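Local atomic coordinates of putative uronate isomerase (Thermotoga maritima, PDB entry 4NAR), a protein that probably acts as an isomerase or racemase related to lactate racemase, though its own reaction is not established. Residues A[269-274]-A[410-415]; A[304-309]-A[373-378]. One frame throughout, in Å; residues are numbered along the deposited sequence.

In the fold
From the N terminus the chain first builds a mixed sheet that includes strands 31-36 and 144-150, then enters a second, all-parallel sheet with strand 268-274. Strand 302-308 pairs with one side of that strand. Contact 2 closes a loop of 63 intervening residues, about half of them helical, when strand 373-379 adds itself to the far side of strand 302-308. Contact 1 closes the longer loop, with 135 residues between its segments, as strand 409-412 returns to the other side of strand 268-274. Contact 2 is thus nested inside contact 1. Their centres lie about 9 Å apart, joined through the pairing of strands 268-274 and 302-308.

Contact 1. Residues A[269-274]-A[410-415]; sequences RRAVQV and LWIVPG
Parallel strand pairing joins Val272 to Trp411 at one margin of the five-stranded parallel sheet, where strand 409-412 is outermost and strand 268-274 lies inside it. Val272 is gripped by both its backbone groups: its N donates to Leu410 O at 2.8 Å, and its O accepts from Ile412 N. Val274 N then bonds Ile412 O. Past the cis peptide bond before Pro414, Gly415 N bonds Val274 O (2.9 Å).

On the face carrying Val272 and Trp411, the indole has CG anti to the backbone N (chi1 -171°), which lays the ring alongside Val272 and under Val274 CG2. That methyl sits over one ring face, Val274 CG2 being 3.7 Å from the centroid of the five-membered ring of Trp411, a CH-pi contact. Val272 CG1 meets Trp411 CZ3 obliquely at 3.6 Å. With an alanine here instead of Trp411, Val274 CG2 would probably lose the ring face it rests on, and a gap would be likely to open beside Val272. On the other face, the bent chain of Gln273 brings OE1 to 3.1 Å from Gly415 CA and 3.3 Å from Ile412 CG2, while CD packs on Ile412 CD1.

That amide is held at both polar atoms, OE1 by Gly416 N and NE2 by Gly288 O. Strand 302-308 flanks strand 268-274 with Ile305 and Tyr307 against Val272, and Tyr420 of strand 419-422 packs on Leu410 and Ile412.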
loop_
_atom_site.group_PDB
_atom_site.type_symbol
_atom_site.label_atom_id
_atom_site.label_comp_id
_atom_site.label_asym_id
_atom_site.label_seq_id
_atom_site.Cartn_x
_atom_site.Cartn_y
_atom_site.Cartn_z
ATOM N N ARG A 269 -9.651 -8.157 -23.557
ATOM C CA ARG A 269 -10.898 -8.865 -23.287
ATOM C C ARG A 269 -10.704 -9.814 -22.097
ATOM O O ARG A 269 -11.644 -10.116 -21.357
ATOM C CB ARG A 269 -11.405 -9.593 -24.540
ATOM C CG ARG A 269 -11.791 -11.055 -24.304
ATOM C CD ARG A 269 -13.026 -11.484 -25.102
ATOM N NE ARG A 269 -14.226 -10.710 -24.758
ATOM C CZ ARG A 269 -14.950 -10.864 -23.644
ATOM N NH1 ARG A 269 -14.604 -11.760 -22.717
ATOM N NH2 ARG A 269 -16.026 -10.106 -23.453
ATOM N N ARG A 270 -9.465 -10.252 -21.903
ATOM C CA ARG A 270 -9.123 -11.149 -20.801
ATOM C C ARG A 270 -7.754 -10.780 -20.240
ATOM O O ARG A 270 -6.784 -10.614 -20.990
ATOM C CB ARG A 270 -9.103 -12.611 -21.269
ATOM C CG ARG A 270 -10.391 -13.383 -21.020
ATOM C CD ARG A 270 -10.816 -14.231 -22.226
ATOM N NE ARG A 270 -9.784 -15.173 -22.656
ATOM C CZ ARG A 270 -9.693 -16.436 -22.243
ATOM N NH1 ARG A 270 -10.568 -16.922 -21.367
ATOM N NH2 ARG A 270 -8.717 -17.213 -22.696
ATOM N N ALA A 271 -7.681 -10.645 -18.922
ATOM C CA ALA A 271 -6.406 -10.441 -18.237
ATOM C C ALA A 271 -6.350 -11.369 -17.035
ATOM O O ALA A 271 -7.251 -11.347 -16.180
ATOM C CB ALA A 271 -6.248 -8.980 -17.798
ATOM N N VAL A 272 -5.315 -12.204 -16.977
ATOM C CA VAL A 272 -5.087 -13.019 -15.790
ATOM C C VAL A 272 -3.968 -12.383 -14.978
ATOM O O VAL A 272 -2.820 -12.311 -15.436
ATOM C CB VAL A 272 -4.712 -14.480 -16.121
ATOM C CG1 VAL A 272 -4.350 -15.248 -14.848
ATOM C CG2 VAL A 272 -5.855 -15.182 -16.854
ATOM N N GLN A 273 -4.316 -11.902 -13.786
ATOM C CA GLN A 273 -3.328 -11.367 -12.864
ATOM C C GLN A 273 -2.740 -12.511 -12.029
ATOM O O GLN A 273 -3.400 -13.063 -11.146
ATOM C CB GLN A 273 -3.954 -10.280 -11.982
ATOM C CG GLN A 273 -4.203 -8.965 -12.729
ATOM C CD GLN A 273 -2.944 -8.109 -12.879
ATOM O OE1 GLN A 273 -1.812 -8.611 -12.828
ATOM N NE2 GLN A 273 -3.142 -6.803 -13.079
ATOM N N VAL A 274 -1.497 -12.873 -12.325
ATOM C CA VAL A 274 -0.861 -14.016 -11.671
ATOM C C VAL A 274 -0.260 -13.602 -10.311
ATOM O O VAL A 274 0.841 -13.059 -10.250
ATOM C CB VAL A 274 0.215 -14.619 -12.598
ATOM C CG1 VAL A 274 0.905 -15.813 -11.946
ATOM C CG2 VAL A 274 -0.405 -14.974 -13.954
ATOM N N LEU A 410 -4.162 -11.525 -21.835
ATOM C CA LEU A 410 -2.858 -11.247 -21.252
ATOM C C LEU A 410 -2.628 -12.035 -19.965
ATOM O O LEU A 410 -3.469 -12.038 -19.056
ATOM C CB LEU A 410 -2.695 -9.748 -20.977
ATOM C CG LEU A 410 -1.633 -8.993 -21.791
ATOM C CD1 LEU A 410 -1.085 -7.820 -20.987
ATOM C CD2 LEU A 410 -0.495 -9.906 -22.286
ATOM N N TRP A 411 -1.475 -12.689 -19.901
ATOM C CA TRP A 411 -1.028 -13.418 -18.726
ATOM C C TRP A 411 0.015 -12.527 -18.054
ATOM O O TRP A 411 1.146 -12.403 -18.533
ATOM C CB TRP A 411 -0.423 -14.752 -19.166
ATOM C CG TRP A 411 -0.084 -15.730 -18.086
ATOM C CD1 TRP A 411 1.150 -15.952 -17.540
ATOM C CD2 TRP A 411 -0.976 -16.666 -17.455
ATOM N NE1 TRP A 411 1.080 -16.957 -16.600
ATOM C CE2 TRP A 411 -0.215 -17.408 -16.526
ATOM C CE3 TRP A 411 -2.345 -16.938 -17.575
ATOM C CZ2 TRP A 411 -0.777 -18.404 -15.727
ATOM C CZ3 TRP A 411 -2.901 -17.925 -16.785
ATOM C CH2 TRP A 411 -2.120 -18.644 -15.868
ATOM N N ILE A 412 -0.385 -11.889 -16.958
ATOM C CA ILE A 412 0.431 -10.878 -16.294
ATOM C C ILE A 412 1.217 -11.459 -15.133
ATOM O O ILE A 412 0.631 -11.868 -14.120
ATOM C CB ILE A 412 -0.452 -9.719 -15.767
ATOM C CG1 ILE A 412 -1.390 -9.211 -16.874
ATOM C CG2 ILE A 412 0.410 -8.578 -15.206
ATOM C CD1 ILE A 412 -2.405 -8.188 -16.374
ATOM N N VAL A 413 2.541 -11.505 -15.296
ATOM C CA VAL A 413 3.462 -11.934 -14.242
ATOM C C VAL A 413 4.571 -10.904 -14.131
ATOM O O VAL A 413 5.181 -10.553 -15.139
ATOM C CB VAL A 413 4.130 -13.296 -14.559
ATOM C CG1 VAL A 413 5.117 -13.688 -13.446
ATOM C CG2 VAL A 413 3.097 -14.394 -14.749
ATOM N N PRO A 414 4.825 -10.395 -12.913
ATOM C CA PRO A 414 4.063 -10.687 -11.689
ATOM C C PRO A 414 2.791 -9.834 -11.581
ATOM O O PRO A 414 2.760 -8.650 -11.961
ATOM C CB PRO A 414 5.044 -10.319 -10.571
ATOM C CG PRO A 414 5.859 -9.188 -11.172
ATOM C CD PRO A 414 5.991 -9.525 -12.649
ATOM N N GLY A 415 1.738 -10.439 -11.049
ATOM C CA GLY A 415 0.448 -9.780 -11.054
ATOM C C GLY A 415 0.294 -8.661 -10.040
ATOM O O GLY A 415 0.836 -8.719 -8.919
#

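Contact 2. Residues A[304-309]-A[373-378]; sequences IIIYAP and FDVILA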
loop_
_atom_site.group_PDB
_atom_site.type_symbol
_atom_site.label_atom_id
_atom_site.label_comp_id
_atom_site.label_asym_id
_atom_site.label_seq_id
_atom_site.Cartn_x
_atom_site.Cartn_y
_atom_site.Cartn_z
ATOM N N ILE A 304 -11.326 -9.534 -15.726
ATOM C CA ILE A 304 -10.142 -9.590 -14.886
ATOM C C ILE A 304 -10.218 -10.827 -13.990
ATOM O O ILE A 304 -11.162 -10.980 -13.200
ATOM C CB ILE A 304 -9.980 -8.335 -14.023
ATOM C CG1 ILE A 304 -10.030 -7.090 -14.900
ATOM C CG2 ILE A 304 -8.655 -8.394 -13.276
ATOM C CD1 ILE A 304 -9.724 -5.809 -14.159
ATOM N N ILE A 305 -9.226 -11.702 -14.129
ATOM C CA ILE A 305 -9.137 -12.928 -13.351
ATOM C C ILE A 305 -7.966 -12.857 -12.384
ATOM O O ILE A 305 -6.795 -12.835 -12.789
ATOM C CB ILE A 305 -8.946 -14.154 -14.270
ATOM C CG1 ILE A 305 -10.164 -14.321 -15.178
ATOM C CG2 ILE A 305 -8.687 -15.415 -13.448
ATOM C CD1 ILE A 305 -9.838 -14.984 -16.507
ATOM N N ILE A 306 -8.284 -12.842 -11.099
ATOM C CA ILE A 306 -7.276 -12.783 -10.061
ATOM C C ILE A 306 -6.895 -14.217 -9.693
ATOM O O ILE A 306 -7.599 -14.910 -8.938
ATOM C CB ILE A 306 -7.813 -11.999 -8.852
ATOM C CG1 ILE A 306 -8.021 -10.540 -9.261
ATOM C CG2 ILE A 306 -6.865 -12.108 -7.645
ATOM C CD1 ILE A 306 -9.166 -9.879 -8.535
ATOM N N TYR A 307 -5.784 -14.673 -10.255
ATOM C CA TYR A 307 -5.396 -16.060 -10.086
ATOM C C TYR A 307 -4.462 -16.163 -8.888
ATOM O O TYR A 307 -3.333 -15.655 -8.920
ATOM C CB TYR A 307 -4.765 -16.579 -11.382
ATOM C CG TYR A 307 -4.148 -17.960 -11.308
ATOM C CD1 TYR A 307 -4.866 -19.064 -10.834
ATOM C CD2 TYR A 307 -2.851 -18.166 -11.751
ATOM C CE1 TYR A 307 -4.275 -20.349 -10.788
ATOM C CE2 TYR A 307 -2.259 -19.424 -11.715
ATOM C CZ TYR A 307 -2.963 -20.511 -11.236
ATOM O OH TYR A 307 -2.332 -21.738 -11.223
ATOM N N ALA A 308 -4.966 -16.796 -7.826
ATOM C CA ALA A 308 -4.290 -16.876 -6.540
ATOM C C ALA A 308 -4.828 -18.070 -5.753
ATOM O O ALA A 308 -5.608 -17.898 -4.800
ATOM C CB ALA A 308 -4.502 -15.588 -5.766
ATOM N N PRO A 309 -4.404 -19.289 -6.143
ATOM C CA PRO A 309 -4.925 -20.543 -5.576
ATOM C C PRO A 309 -4.788 -20.654 -4.063
ATOM O O PRO A 309 -5.502 -21.450 -3.443
ATOM C CB PRO A 309 -4.059 -21.629 -6.244
ATOM C CG PRO A 309 -2.817 -20.902 -6.739
ATOM C CD PRO A 309 -3.329 -19.529 -7.125
ATOM N N PHE A 373 -16.627 -4.036 -16.443
ATOM C CA PHE A 373 -15.913 -5.301 -16.615
ATOM C C PHE A 373 -16.267 -6.308 -15.521
ATOM O O PHE A 373 -16.895 -5.950 -14.526
ATOM C CB PHE A 373 -14.387 -5.083 -16.714
ATOM C CG PHE A 373 -13.804 -4.265 -15.585
ATOM C CD1 PHE A 373 -13.498 -2.916 -15.776
ATOM C CD2 PHE A 373 -13.565 -4.839 -14.335
ATOM C CE1 PHE A 373 -12.965 -2.150 -14.747
ATOM C CE2 PHE A 373 -13.030 -4.075 -13.287
ATOM C CZ PHE A 373 -12.726 -2.728 -13.499
ATOM N N ASP A 374 -15.870 -7.562 -15.707
ATOM C CA ASP A 374 -16.100 -8.600 -14.695
ATOM C C ASP A 374 -14.812 -8.864 -13.892
ATOM O O ASP A 374 -13.712 -8.780 -14.430
ATOM C CB ASP A 374 -16.581 -9.894 -15.354
ATOM C CG ASP A 374 -17.266 -10.853 -14.367
ATOM O OD1 ASP A 374 -17.807 -11.893 -14.821
ATOM O OD2 ASP A 374 -17.270 -10.576 -13.143
ATOM N N VAL A 375 -14.957 -9.152 -12.605
ATOM C CA VAL A 375 -13.817 -9.499 -11.750
ATOM C C VAL A 375 -13.997 -10.911 -11.223
ATOM O O VAL A 375 -14.990 -11.214 -10.538
ATOM C CB VAL A 375 -13.698 -8.566 -10.517
ATOM C CG1 VAL A 375 -12.523 -9.011 -9.632
ATOM C CG2 VAL A 375 -13.569 -7.109 -10.953
ATOM N N ILE A 376 -13.047 -11.781 -11.530
ATOM C CA ILE A 376 -13.197 -13.186 -11.179
ATOM C C ILE A 376 -12.114 -13.618 -10.202
ATOM O O ILE A 376 -10.935 -13.301 -10.379
ATOM C CB ILE A 376 -13.187 -14.061 -12.446
ATOM C CG1 ILE A 376 -14.403 -13.706 -13.313
ATOM C CG2 ILE A 376 -13.181 -15.560 -12.100
ATOM C CD1 ILE A 376 -14.070 -13.536 -14.798
ATOM N N LEU A 377 -12.531 -14.321 -9.152
ATOM C CA LEU A 377 -11.608 -14.869 -8.179
ATOM C C LEU A 377 -11.276 -16.317 -8.546
ATOM O O LEU A 377 -12.153 -17.199 -8.515
ATOM C CB LEU A 377 -12.207 -14.817 -6.773
ATOM C CG LEU A 377 -12.360 -13.447 -6.099
ATOM C CD1 LEU A 377 -12.558 -13.576 -4.561
ATOM C CD2 LEU A 377 -11.170 -12.550 -6.426
ATOM N N ALA A 378 -10.017 -16.559 -8.912
ATOM C CA ALA A 378 -9.526 -17.923 -9.114
ATOM C C ALA A 378 -8.621 -18.299 -7.938
ATOM O O ALA A 378 -7.391 -18.309 -8.050
ATOM C CB ALA A 378 -8.783 -18.049 -10.443
#
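Strands 304-308 and 373-378 run parallel, their axes 4.7 Å apart at closest approach and 16° from perfect alignment, and five backbone hydrogen bonds stitch them together. They are neighbouring strands of the five-stranded parallel sheet, and helix 347-357, in the connection between them, packs on Val375, as in a beta-alpha-beta crossover. Ile304 and Ile306 each use both backbone groups: Ile304 N bonds Asp374 O and its O takes Ile376 N, then Ile306 N bonds Ile376 O and its O takes Ala378 N. Ala308 N ends the series on Ala378 O. The bonds from Ile304 N, Ile306 N and Ala308 N are nearly straight, 168° or more.

On the face with Ile304, Ile306, Val375 and Leu377, aliphatic side chains meet. Ile306 carries CG1 anti to its carbonyl carbon (chi1 -66°), which brings CD1 within 3.6 Å of Val375 CG1 and 3.9 Å of Leu377 CD2. Ala285 and Val282 of helix 282-285 cover Ile306 and Leu377 respectively. On the opposite face Ile305 and Ile376 lie side by side, Ile305 CG1 4.0 Å from Ile376 CD1; Ile305 CG2 also reaches the methyl of Ala378, and Tyr307 CD1 touches that methyl too. Met394 packs against Ile305 from a loop.

Arg357 NH1 bonds Phe373 O. The methyl CD1 of Ile304 lies off-centre against the ring of Phe373, a CH-pi contact 4.2 Å from the ring centroid and 3.8 Å from Phe373 CE2.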